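Local coordinates for protein neuraminidase (Influenza A virus, PDB 4K3Y) that is the neuraminidase-like surface glycoprotein of a bat influenza A virus, whose tetrameric beta-propeller ectodomain resembles sialidases but whose function is not established, at residues V22-G27 and L353-G358; N78-K83 and L93-V98; S101-H106 and S147-N152; Q265-E270 and S319-P324. All blocks are in the same frame, centred on the assembly; numbering follows the deposited sequence.

Contact 1 (V22-G27 and L353-G358); sequences VPTYRG and LITFCG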
loop_
_atom_site.group_PDB
_atom_site.type_symbol
_atom_site.label_atom_id
_atom_site.label_comp_id
_atom_site.label_asym_id
_atom_site.label_seq_id
_atom_site.Cartn_x
_atom_site.Cartn_y
_atom_site.Cartn_z
ATOM N N VAL C 22 3.722 8.214 28.833
ATOM C CA VAL C 22 4.164 6.901 28.345
ATOM C C VAL C 22 4.498 7.025 26.865
ATOM O O VAL C 22 3.861 7.793 26.143
ATOM C CB VAL C 22 3.074 5.814 28.530
ATOM C CG1 VAL C 22 3.694 4.436 28.578
ATOM C CG2 VAL C 22 2.317 6.049 29.800
ATOM N N PRO C 23 5.527 6.306 26.407
ATOM C CA PRO C 23 5.798 6.330 24.959
ATOM C C PRO C 23 4.693 5.693 24.093
ATOM O O PRO C 23 4.022 4.724 24.474
ATOM C CB PRO C 23 7.099 5.531 24.813
ATOM C CG PRO C 23 7.309 4.845 26.146
ATOM C CD PRO C 23 6.618 5.690 27.175
ATOM N N THR C 24 4.505 6.250 22.909
ATOM C CA THR C 24 3.568 5.664 21.967
ATOM C C THR C 24 4.319 5.159 20.747
ATOM O O THR C 24 3.962 4.142 20.166
ATOM C CB THR C 24 2.518 6.674 21.557
ATOM O OG1 THR C 24 3.166 7.886 21.149
ATOM C CG2 THR C 24 1.642 6.982 22.747
ATOM N N TYR C 25 5.374 5.871 20.378
ATOM C CA TYR C 25 6.272 5.399 19.342
ATOM C C TYR C 25 7.709 5.520 19.812
ATOM O O TYR C 25 8.068 6.471 20.526
ATOM C CB TYR C 25 6.083 6.185 18.053
ATOM C CG TYR C 25 7.063 5.795 16.988
ATOM C CD1 TYR C 25 6.900 4.615 16.279
ATOM C CD2 TYR C 25 8.157 6.603 16.690
ATOM C CE1 TYR C 25 7.793 4.246 15.292
ATOM C CE2 TYR C 25 9.065 6.241 15.702
ATOM C CZ TYR C 25 8.880 5.057 15.006
ATOM O OH TYR C 25 9.767 4.669 14.022
ATOM N N ARG C 26 8.531 4.553 19.411
ATOM C CA ARG C 26 9.945 4.575 19.764
ATOM C C ARG C 26 10.791 4.013 18.643
ATOM O O ARG C 26 10.960 2.796 18.522
ATOM C CB ARG C 26 10.205 3.799 21.052
ATOM C CG ARG C 26 11.656 3.807 21.453
ATOM C CD ARG C 26 11.840 3.346 22.872
ATOM N NE ARG C 26 11.918 1.899 22.986
ATOM C CZ ARG C 26 12.170 1.265 24.129
ATOM N NH1 ARG C 26 12.360 1.967 25.236
ATOM N NH2 ARG C 26 12.231 -0.068 24.173
ATOM N N GLY C 27 11.332 4.907 17.824
ATOM C CA GLY C 27 12.159 4.492 16.705
ATOM C C GLY C 27 13.310 3.573 17.087
ATOM O O GLY C 27 13.786 3.567 18.228
ATOM N N LEU C 353 12.931 9.256 16.389
ATOM C CA LEU C 353 11.806 9.829 17.093
ATOM C C LEU C 353 11.327 8.956 18.229
ATOM O O LEU C 353 11.214 7.725 18.076
ATOM C CB LEU C 353 10.673 9.978 16.091
ATOM C CG LEU C 353 10.122 11.354 15.788
ATOM C CD1 LEU C 353 8.620 11.224 15.662
ATOM C CD2 LEU C 353 10.494 12.303 16.891
ATOM N N ILE C 354 11.052 9.599 19.365
ATOM C CA ILE C 354 10.281 8.993 20.444
ATOM C C ILE C 354 9.099 9.920 20.640
ATOM O O ILE C 354 9.239 11.151 20.494
ATOM C CB ILE C 354 11.051 8.974 21.752
ATOM C CG1 ILE C 354 12.496 8.622 21.487
ATOM C CG2 ILE C 354 10.446 7.963 22.749
ATOM C CD1 ILE C 354 13.067 7.899 22.619
ATOM N N THR C 355 7.942 9.343 20.959
ATOM C CA THR C 355 6.756 10.144 21.234
ATOM C C THR C 355 6.168 9.744 22.584
ATOM O O THR C 355 6.353 8.615 23.044
ATOM C CB THR C 355 5.706 10.030 20.106
ATOM O OG1 THR C 355 5.399 8.655 19.883
ATOM C CG2 THR C 355 6.230 10.623 18.808
ATOM N N PHE C 356 5.465 10.673 23.218
ATOM C CA PHE C 356 4.911 10.434 24.540
ATOM C C PHE C 356 3.543 11.058 24.541
ATOM O O PHE C 356 3.361 12.127 23.962
ATOM C CB PHE C 356 5.759 11.135 25.614
ATOM C CG PHE C 356 7.024 10.412 25.969
ATOM C CD1 PHE C 356 8.218 10.676 25.287
ATOM C CD2 PHE C 356 7.034 9.475 27.005
ATOM C CE1 PHE C 356 9.402 9.991 25.625
ATOM C CE2 PHE C 356 8.206 8.796 27.346
ATOM C CZ PHE C 356 9.395 9.049 26.660
ATOM N N CYS C 357 2.585 10.409 25.196
ATOM C CA CYS C 357 1.259 10.996 25.404
ATOM C C CYS C 357 0.964 10.968 26.881
ATOM O O CYS C 357 1.536 10.157 27.619
ATOM C CB CYS C 357 0.193 10.230 24.620
ATOM S SG CYS C 357 0.391 10.391 22.825
ATOM N N GLY C 358 0.088 11.859 27.326
ATOM C CA GLY C 358 -0.172 11.975 28.749
ATOM C C GLY C 358 -1.097 10.913 29.331
ATOM O O GLY C 358 -2.040 10.465 28.675
#
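Phe356 lays its ring against the pyrrolidine of Pro23, the two sitting on the same side of the sheet as a non-hydrogen-bonded antiparallel pair. The touch is between Phe356 CE2 and Pro23 CD at 3.5 Å, and Pro23 CB stands over the rim of one ring face. Phe336 and Trp368 also meet this ring. On the other face, with Tyr25 and Cys357, lies Thr355; its hydroxyl hydrogen-bonds to that of Thr24, at the corner of the chain, OG1 to OG1 at 2.7 Å. Both threonines set OG1 between backbone N and carbonyl carbon (chi1 50° and 54°), which brings the oxygens together where the side chains cross nearly at right angles. CG2 of Thr24, beside its backbone N, rests on Cys357 SG at 3.6 Å, a sulfur joined by a disulfide to Cys335. Farther along, Tyr25 CE2 reaches Leu353 CB at 4.1 Å, while the same tyrosine ring meets Phe95 of a neighbouring subunit edge-to-face. Arg26 turns its guanidinium away from Ile354, and its NH1 is held by Trp368 O. Backbone bonds run the length of the contact, from Val22 N to Cys357 O (3.2 Å) to Gly27 N on Leu353 O (2.8 Å). Thr24 N still reaches Thr355 O at 3.0 Å, but from well above the carbonyl plane. An N-terminal strand, 20-26, thus edges the sheet formed by the last strands of the chain, with strand 349-359 as its neighbour: the velcro closure of a beta propeller.

Contact 2 (N78-K83 and L93-V98); sequences NVYSVK and LKFEAV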
loop_
_atom_site.group_PDB
_atom_site.type_symbol
_atom_site.label_atom_id
_atom_site.label_comp_id
_atom_site.label_asym_id
_atom_site.label_seq_id
_atom_site.Cartn_x
_atom_site.Cartn_y
_atom_site.Cartn_z
ATOM N N ASN C 78 13.947 16.832 -0.055
ATOM C CA ASN C 78 12.480 16.865 -0.167
ATOM C C ASN C 78 11.743 16.648 1.147
ATOM O O ASN C 78 12.339 16.207 2.137
ATOM C CB ASN C 78 11.989 15.849 -1.212
ATOM C CG ASN C 78 12.345 16.260 -2.621
ATOM O OD1 ASN C 78 12.021 17.368 -3.056
ATOM N ND2 ASN C 78 13.035 15.384 -3.337
ATOM N N VAL C 79 10.448 16.971 1.155
ATOM C CA VAL C 79 9.593 16.717 2.324
ATOM C C VAL C 79 8.778 15.438 2.172
ATOM O O VAL C 79 8.174 15.181 1.123
ATOM C CB VAL C 79 8.635 17.891 2.636
ATOM C CG1 VAL C 79 7.959 17.660 3.985
ATOM C CG2 VAL C 79 9.394 19.230 2.642
ATOM N N TYR C 80 8.781 14.625 3.217
ATOM C CA TYR C 80 8.059 13.359 3.195
ATOM C C TYR C 80 7.229 13.216 4.451
ATOM O O TYR C 80 7.402 13.973 5.409
ATOM C CB TYR C 80 9.033 12.178 3.105
ATOM C CG TYR C 80 9.799 12.128 1.809
ATOM C CD1 TYR C 80 10.986 12.848 1.644
ATOM C CD2 TYR C 80 9.338 11.361 0.740
ATOM C CE1 TYR C 80 11.692 12.798 0.449
ATOM C CE2 TYR C 80 10.037 11.311 -0.459
ATOM C CZ TYR C 80 11.212 12.027 -0.602
ATOM O OH TYR C 80 11.906 11.973 -1.793
ATOM N N SER C 81 6.327 12.242 4.439
ATOM C CA SER C 81 5.620 11.842 5.645
ATOM C C SER C 81 5.482 10.334 5.606
ATOM O O SER C 81 5.562 9.737 4.527
ATOM C CB SER C 81 4.249 12.519 5.749
ATOM O OG SER C 81 3.369 12.060 4.741
ATOM N N VAL C 82 5.324 9.725 6.783
ATOM C CA VAL C 82 4.853 8.344 6.900
ATOM C C VAL C 82 3.780 8.310 7.973
ATOM O O VAL C 82 3.618 9.266 8.731
ATOM C CB VAL C 82 5.971 7.349 7.285
ATOM C CG1 VAL C 82 7.044 7.290 6.194
ATOM C CG2 VAL C 82 6.565 7.725 8.638
ATOM N N LYS C 83 3.025 7.227 8.033
ATOM C CA LYS C 83 2.085 7.086 9.124
ATOM C C LYS C 83 2.942 6.837 10.347
ATOM O O LYS C 83 3.837 5.979 10.301
ATOM C CB LYS C 83 1.166 5.899 8.872
ATOM C CG LYS C 83 0.023 5.754 9.843
ATOM C CD LYS C 83 -0.487 4.335 9.760
ATOM C CE LYS C 83 -1.859 4.166 10.376
ATOM N NZ LYS C 83 -2.311 2.755 10.177
ATOM N N LEU C 93 6.916 5.742 2.201
ATOM C CA LEU C 93 7.092 7.189 2.010
ATOM C C LEU C 93 6.000 7.827 1.163
ATOM O O LEU C 93 5.751 7.377 0.043
ATOM C CB LEU C 93 8.429 7.462 1.323
ATOM C CG LEU C 93 9.615 7.841 2.203
ATOM C CD1 LEU C 93 9.562 7.097 3.508
ATOM C CD2 LEU C 93 10.921 7.537 1.499
ATOM N N LYS C 94 5.354 8.865 1.693
ATOM C CA LYS C 94 4.528 9.758 0.875
ATOM C C LYS C 94 5.338 11.020 0.612
ATOM O O LYS C 94 5.756 11.706 1.551
ATOM C CB LYS C 94 3.213 10.110 1.589
ATOM C CG LYS C 94 2.398 11.266 0.955
ATOM C CD LYS C 94 0.893 11.109 1.288
ATOM C CE LYS C 94 0.115 12.427 1.348
ATOM N NZ LYS C 94 -0.734 12.505 2.600
ATOM N N PHE C 95 5.595 11.309 -0.656
ATOM C CA PHE C 95 6.256 12.561 -1.031
ATOM C C PHE C 95 5.291 13.738 -0.823
ATOM O O PHE C 95 4.088 13.624 -1.072
ATOM C CB PHE C 95 6.739 12.486 -2.482
ATOM C CG PHE C 95 7.153 13.801 -3.053
ATOM C CD1 PHE C 95 8.396 14.349 -2.750
ATOM C CD2 PHE C 95 6.312 14.485 -3.909
ATOM C CE1 PHE C 95 8.783 15.561 -3.282
ATOM C CE2 PHE C 95 6.699 15.701 -4.445
ATOM C CZ PHE C 95 7.936 16.236 -4.127
ATOM N N GLU C 96 5.809 14.867 -0.355
ATOM C CA GLU C 96 4.930 15.934 0.107
ATOM C C GLU C 96 5.154 17.287 -0.569
ATOM O O GLU C 96 4.191 17.976 -0.941
ATOM C CB GLU C 96 5.033 16.059 1.630
ATOM C CG GLU C 96 4.412 14.882 2.382
ATOM C CD GLU C 96 2.887 14.990 2.512
ATOM O OE1 GLU C 96 2.288 15.916 1.895
ATOM O OE2 GLU C 96 2.293 14.152 3.248
ATOM N N ALA C 97 6.418 17.662 -0.731
ATOM C CA ALA C 97 6.764 18.984 -1.248
ATOM C C ALA C 97 8.255 19.075 -1.509
ATOM O O ALA C 97 9.008 18.162 -1.182
ATOM C CB ALA C 97 6.330 20.089 -0.265
ATOM N N VAL C 98 8.672 20.187 -2.098
ATOM C CA VAL C 98 10.086 20.500 -2.225
ATOM C C VAL C 98 10.430 21.494 -1.132
ATOM O O VAL C 98 9.729 22.492 -0.955
ATOM C CB VAL C 98 10.387 21.137 -3.577
ATOM C CG1 VAL C 98 11.878 21.055 -3.886
ATOM C CG2 VAL C 98 9.580 20.443 -4.656
#
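Asn78 brings its amide to the edge of the Phe95 ring, CG lying 3.7 Å from CE1 with the amide and ring planes almost perpendicular; its OD1 also leans on Val98 CG1. At Val79 the pairing changes step. Its N bonds to Ala97 O, a straight bond of 172° at the hydrogen, while its O takes Glu96 N at 2.8 Å through a more bent one of 136°. Two residues thus face one, and the Glu96 side chain comes round to the same side as Val79, whose CG1 it meets with CB. Tyr80 follows on the Asn78 side. The edge of Phe95 points at the face of the tyrosine ring, a T-shaped pair with centroids 5.9 Å apart, and Leu93 CG packs against Tyr80 CD2 at 3.8 Å. Ser81 bonds in both directions with the backbone of Lys94, and its hydroxyl donates to the anti lone pair of Glu96 OE2, 2.8 Å from OG. A bend at chi2 (-81°) folds Glu96 back to this point, where Lys94 NZ also forms a salt bridge with OE2 at 3.5 Å. Arg54 NE also bonds to Ser81 OG; this and Lys94 probably place the carboxylate in positively charged surroundings. Val82 closes the row, its CG1 alongside Leu93 CD1 at 3.7 Å. Phe95 and Val98 also pack on Thr24 and Pro23 of a neighbouring subunit. This is an antiparallel beta hairpin with a classic bulge, forming the last two strands of a four-stranded propeller blade.

Contact 3 (S101-H106 and S147-N152); sequences SASSCH and SSCICN
Cys149 N donates to Ser104 O at 2.9 Å, approaching from well above the carbonyl plane. Just before this bond in both segments, the Ser103 hydroxyl points at Ser147 O; the model makes this hydrogen bond improbably short, so its exact length is doubtful. Its direction follows from chi1 (-174°), which swings OG away from the backbone N of Ser103. The hydroxyl of Ser148 donates to Cys149 O at 2.8 Å within its own segment and is also bonded to Ser47 OG, which ties the loop before strand 150-152 to strand 40-48. The covalent link comes next: Cys105 and Cys149 form a disulfide, SG to SG at 2.0 Å, though its torsions are doubtful in this model. It ties strand 101-106, first of its blade in the six-bladed propeller, to the loop that enters strand 150-152, first of the next blade. The two strands run side by side in the same direction, 15° apart, at an axis separation of 6.2 Å. Around the disulfide, Cys151 SG rests on Cys105 CB at 3.5 Å, and that sulfur is in turn bridged to Cys156 on the next strand of its own blade. Cys151 CB lies 3.4 Å from His106 O, while the His106 side chain leaves its backbone away from 147-152, and its ring meets Trp111 edge-to-face.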
loop_
_atom_site.group_PDB
_atom_site.type_symbol
_atom_site.label_atom_id
_atom_site.label_comp_id
_atom_site.label_asym_id
_atom_site.label_seq_id
_atom_site.Cartn_x
_atom_site.Cartn_y
_atom_site.Cartn_z
ATOM N N SER C 101 12.494 22.811 4.923
ATOM C CA SER C 101 11.840 23.204 6.162
ATOM C C SER C 101 10.324 23.185 5.960
ATOM O O SER C 101 9.791 23.803 5.029
ATOM C CB SER C 101 12.334 24.590 6.593
ATOM O OG SER C 101 11.557 25.131 7.664
ATOM N N ALA C 102 9.630 22.456 6.822
ATOM C CA ALA C 102 8.194 22.302 6.658
ATOM C C ALA C 102 7.424 22.320 7.966
ATOM O O ALA C 102 7.918 21.913 9.013
ATOM C CB ALA C 102 7.865 21.026 5.852
ATOM N N SER C 103 6.203 22.818 7.877
ATOM C CA SER C 103 5.201 22.641 8.906
ATOM C C SER C 103 3.981 22.015 8.205
ATOM O O SER C 103 3.719 22.303 7.024
ATOM C CB SER C 103 4.861 24.000 9.509
ATOM O OG SER C 103 3.994 23.874 10.619
ATOM N N SER C 104 3.250 21.135 8.887
ATOM C CA SER C 104 1.976 20.639 8.318
ATOM C C SER C 104 0.828 20.611 9.329
ATOM O O SER C 104 1.068 20.641 10.535
ATOM C CB SER C 104 2.137 19.259 7.678
ATOM O OG SER C 104 2.420 18.291 8.667
ATOM N N CYS C 105 -0.402 20.565 8.820
ATOM C CA CYS C 105 -1.618 20.505 9.639
ATOM C C CYS C 105 -2.743 19.868 8.801
ATOM O O CYS C 105 -2.634 19.817 7.574
ATOM C CB CYS C 105 -2.058 21.830 10.243
ATOM S SG CYS C 105 -1.156 23.305 9.678
ATOM N N HIS C 106 -3.819 19.388 9.435
ATOM C CA HIS C 106 -4.954 18.796 8.690
ATOM C C HIS C 106 -6.298 19.313 9.215
ATOM O O HIS C 106 -6.545 19.282 10.421
ATOM C CB HIS C 106 -4.888 17.274 8.759
ATOM C CG HIS C 106 -5.862 16.579 7.849
ATOM N ND1 HIS C 106 -7.210 16.562 8.084
ATOM C CD2 HIS C 106 -5.646 15.859 6.724
ATOM C CE1 HIS C 106 -7.810 15.868 7.116
ATOM N NE2 HIS C 106 -6.883 15.439 6.286
ATOM N N SER C 147 7.121 22.167 12.939
ATOM C CA SER C 147 6.217 21.605 13.906
ATOM C C SER C 147 4.833 21.606 13.276
ATOM O O SER C 147 4.622 22.168 12.202
ATOM C CB SER C 147 6.200 22.474 15.160
ATOM O OG SER C 147 5.260 21.963 16.095
ATOM N N SER C 148 3.884 20.975 13.948
ATOM C CA SER C 148 2.521 20.968 13.468
ATOM C C SER C 148 1.925 22.371 13.506
ATOM O O SER C 148 2.151 23.115 14.485
ATOM C CB SER C 148 1.675 20.028 14.321
ATOM O OG SER C 148 0.352 19.950 13.817
ATOM N N CYS C 149 1.203 22.755 12.447
ATOM C CA CYS C 149 0.310 23.916 12.536
ATOM C C CYS C 149 -0.971 23.483 13.257
ATOM O O CYS C 149 -1.199 22.284 13.506
ATOM C CB CYS C 149 -0.089 24.453 11.145
ATOM S SG CYS C 149 0.781 23.835 9.701
ATOM N N ILE C 150 -1.797 24.460 13.613
ATOM C CA ILE C 150 -3.039 24.155 14.315
ATOM C C ILE C 150 -4.267 24.427 13.443
ATOM O O ILE C 150 -4.449 25.530 12.930
ATOM C CB ILE C 150 -3.149 24.932 15.633
ATOM C CG1 ILE C 150 -1.822 24.827 16.413
ATOM C CG2 ILE C 150 -4.329 24.403 16.454
ATOM C CD1 ILE C 150 -1.521 23.444 17.010
ATOM N N CYS C 151 -5.095 23.401 13.269
ATOM C CA CYS C 151 -6.380 23.537 12.592
ATOM C C CYS C 151 -7.510 23.341 13.573
ATOM O O CYS C 151 -7.476 22.440 14.417
ATOM C CB CYS C 151 -6.549 22.487 11.498
ATOM S SG CYS C 151 -5.449 22.687 10.118
ATOM N N ASN C 152 -8.532 24.171 13.457
ATOM C CA ASN C 152 -9.758 23.897 14.181
ATOM C C ASN C 152 -10.969 24.435 13.451
ATOM O O ASN C 152 -11.039 25.633 13.153
ATOM C CB ASN C 152 -9.694 24.451 15.599
ATOM C CG ASN C 152 -10.551 23.668 16.562
ATOM O OD1 ASN C 152 -10.801 22.474 16.363
ATOM N ND2 ASN C 152 -11.019 24.337 17.614
#

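Contact 4 (Q265-E270 and S319-P324); sequences QGFMIE and SGLYQP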
loop_
_atom_site.group_PDB
_atom_site.type_symbol
_atom_site.label_atom_id
_atom_site.label_comp_id
_atom_site.label_asym_id
_atom_site.label_seq_id
_atom_site.Cartn_x
_atom_site.Cartn_y
_atom_site.Cartn_z
ATOM N N GLN C 265 14.543 23.996 19.601
ATOM C CA GLN C 265 13.093 23.894 19.671
ATOM C C GLN C 265 12.716 22.967 20.807
ATOM O O GLN C 265 13.288 21.877 20.966
ATOM C CB GLN C 265 12.551 23.358 18.348
ATOM C CG GLN C 265 11.075 23.096 18.260
ATOM C CD GLN C 265 10.696 22.773 16.826
ATOM O OE1 GLN C 265 11.490 22.163 16.085
ATOM N NE2 GLN C 265 9.506 23.218 16.403
ATOM N N GLY C 266 11.754 23.419 21.599
ATOM C CA GLY C 266 11.285 22.670 22.743
ATOM C C GLY C 266 10.020 23.338 23.200
ATOM O O GLY C 266 9.629 24.372 22.636
ATOM N N PHE C 267 9.401 22.775 24.233
ATOM C CA PHE C 267 8.047 23.167 24.594
ATOM C C PHE C 267 7.852 23.367 26.092
ATOM O O PHE C 267 8.634 22.888 26.925
ATOM C CB PHE C 267 7.046 22.104 24.089
ATOM C CG PHE C 267 7.254 20.728 24.699
ATOM C CD1 PHE C 267 8.105 19.800 24.091
ATOM C CD2 PHE C 267 6.601 20.361 25.881
ATOM C CE1 PHE C 267 8.311 18.537 24.653
ATOM C CE2 PHE C 267 6.803 19.087 26.445
ATOM C CZ PHE C 267 7.661 18.183 25.836
ATOM N N MET C 268 6.789 24.097 26.406
ATOM C CA MET C 268 6.239 24.191 27.745
ATOM C C MET C 268 4.747 23.891 27.612
ATOM O O MET C 268 4.143 24.172 26.564
ATOM C CB MET C 268 6.444 25.595 28.311
ATOM C CG MET C 268 7.901 25.971 28.623
ATOM S SD MET C 268 8.085 27.721 29.039
ATOM C CE MET C 268 9.835 27.815 29.467
ATOM N N ILE C 269 4.148 23.310 28.648
ATOM C CA ILE C 269 2.704 23.123 28.635
ATOM C C ILE C 269 2.058 23.945 29.739
ATOM O O ILE C 269 2.363 23.747 30.919
ATOM C CB ILE C 269 2.286 21.649 28.822
ATOM C CG1 ILE C 269 2.932 20.762 27.756
ATOM C CG2 ILE C 269 0.750 21.526 28.793
ATOM C CD1 ILE C 269 2.702 19.272 27.974
ATOM N N GLU C 270 1.167 24.859 29.357
ATOM C CA GLU C 270 0.472 25.704 30.333
ATOM C C GLU C 270 -0.921 25.173 30.676
ATOM O O GLU C 270 -1.776 24.991 29.795
ATOM C CB GLU C 270 0.362 27.143 29.829
ATOM C CG GLU C 270 -0.618 27.995 30.615
ATOM C CD GLU C 270 -0.043 28.512 31.920
ATOM O OE1 GLU C 270 1.049 28.057 32.323
ATOM O OE2 GLU C 270 -0.686 29.387 32.542
ATOM N N SER C 319 12.381 19.092 20.227
ATOM C CA SER C 319 11.197 18.443 20.781
ATOM C C SER C 319 9.950 19.311 20.476
ATOM O O SER C 319 10.045 20.544 20.386
ATOM C CB SER C 319 11.369 18.143 22.278
ATOM O OG SER C 319 11.434 19.326 23.067
ATOM N N GLY C 320 8.801 18.665 20.268
ATOM C CA GLY C 320 7.610 19.387 19.860
ATOM C C GLY C 320 6.295 18.824 20.344
ATOM O O GLY C 320 6.242 17.694 20.823
ATOM N N LEU C 321 5.227 19.608 20.220
ATOM C CA LEU C 321 3.904 19.181 20.697
ATOM C C LEU C 321 2.971 18.717 19.565
ATOM O O LEU C 321 3.119 19.139 18.413
ATOM C CB LEU C 321 3.247 20.348 21.432
ATOM C CG LEU C 321 3.017 20.325 22.940
ATOM C CD1 LEU C 321 3.973 19.382 23.658
ATOM C CD2 LEU C 321 3.152 21.752 23.455
ATOM N N TYR C 322 2.005 17.854 19.897
ATOM C CA TYR C 322 0.946 17.487 18.944
ATOM C C TYR C 322 -0.302 16.939 19.631
ATOM O O TYR C 322 -0.197 16.282 20.668
ATOM C CB TYR C 322 1.458 16.513 17.870
ATOM C CG TYR C 322 1.733 15.099 18.332
ATOM C CD1 TYR C 322 2.942 14.766 18.954
ATOM C CD2 TYR C 322 0.803 14.083 18.115
ATOM C CE1 TYR C 322 3.208 13.459 19.369
ATOM C CE2 TYR C 322 1.059 12.771 18.521
ATOM C CZ TYR C 322 2.261 12.466 19.144
ATOM O OH TYR C 322 2.508 11.172 19.546
ATOM N N GLN C 323 -1.473 17.225 19.053
ATOM C CA GLN C 323 -2.753 16.704 19.565
ATOM C C GLN C 323 -3.428 15.718 18.600
ATOM O O GLN C 323 -3.818 16.094 17.490
ATOM C CB GLN C 323 -3.707 17.857 19.865
ATOM C CG GLN C 323 -3.299 18.688 21.069
ATOM C CD GLN C 323 -4.023 20.038 21.133
ATOM O OE1 GLN C 323 -4.089 20.784 20.137
ATOM N NE2 GLN C 323 -4.567 20.360 22.310
ATOM N N PRO C 324 -3.567 14.446 19.018
ATOM C CA PRO C 324 -4.281 13.441 18.215
ATOM C C PRO C 324 -5.770 13.774 18.186
ATOM O O PRO C 324 -6.278 14.212 19.224
ATOM C CB PRO C 324 -4.061 12.137 19.002
ATOM C CG PRO C 324 -2.947 12.416 19.949
ATOM C CD PRO C 324 -3.044 13.876 20.272
HETATM O O HOH W 1 14.053 19.951 22.526
#
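Ser319 and Gln265 join where the loop leading into strand 268-269 meets strand 315-322 of the neighbouring blade of the beta propeller, near the centre of the subunit. Hydrogen bonding is concentrated at this end. Ser319 N donates to Gln265 O at 3.0 Å, with the donor lying well above the carbonyl plane, about 49° out of it. Water 1 makes a second connection between the same residues: it accepts from Ser319 OG at 2.7 Å and donates to Gln265 O at 2.6 Å. That carbonyl oxygen is therefore gripped twice. The Gln265 side chain extends past the serine instead, its CG 3.5 Å from Ser319 O, and carries its amide to Ala146 O, on the chain leading into another blade.

A weaker polar contact follows: Gly266 CA directs a C-H toward Ser319 O at 3.4 Å. Simple packing brings Ser319 OG close to Gly266 CA and, at an oblique angle, to the Phe267 ring, where it touches CD1.

The apolar part belongs to Phe267 and Leu321, whose side chains are set roughly perpendicular. Setting CG between its backbone N and carbonyl carbon (chi1 62°), Phe267 presents a ring face to the leucine; Phe336 meets the same ring. Leu321 CD2, the other branch, lies against Phe267 CB and more loosely against Ile269 CG1 at 4.4 Å. Its partner methyl makes the CH-pi contact: Leu321 CD1 stands 3.8 Å from the Phe267 ring centroid, 22° off the ring normal.

In the fold
All four contacts are buried, but at different depths. Contacts 3 and 4 lie near the centre of the subunit and join neighbouring blades near the entry to a first strand, with a single direct backbone hydrogen bond in each: contact 3 adds a disulfide, contact 4 a water and an aromatic-aliphatic pair. Contacts 1 and 2 lie farther out and pair strands within a blade through antiparallel bonding, broken by a corner in contact 1 and a bulge in contact 2; both also reach the subunit interface. Contacts 1 and 4 share a sheet, where Tyr322 OH packs on Thr355 CB. Contacts 2 and 3 follow each other in the chain and touch through Val79 and Ala102, while Gln265 of contact 4 packs on Ser147 of contact 3.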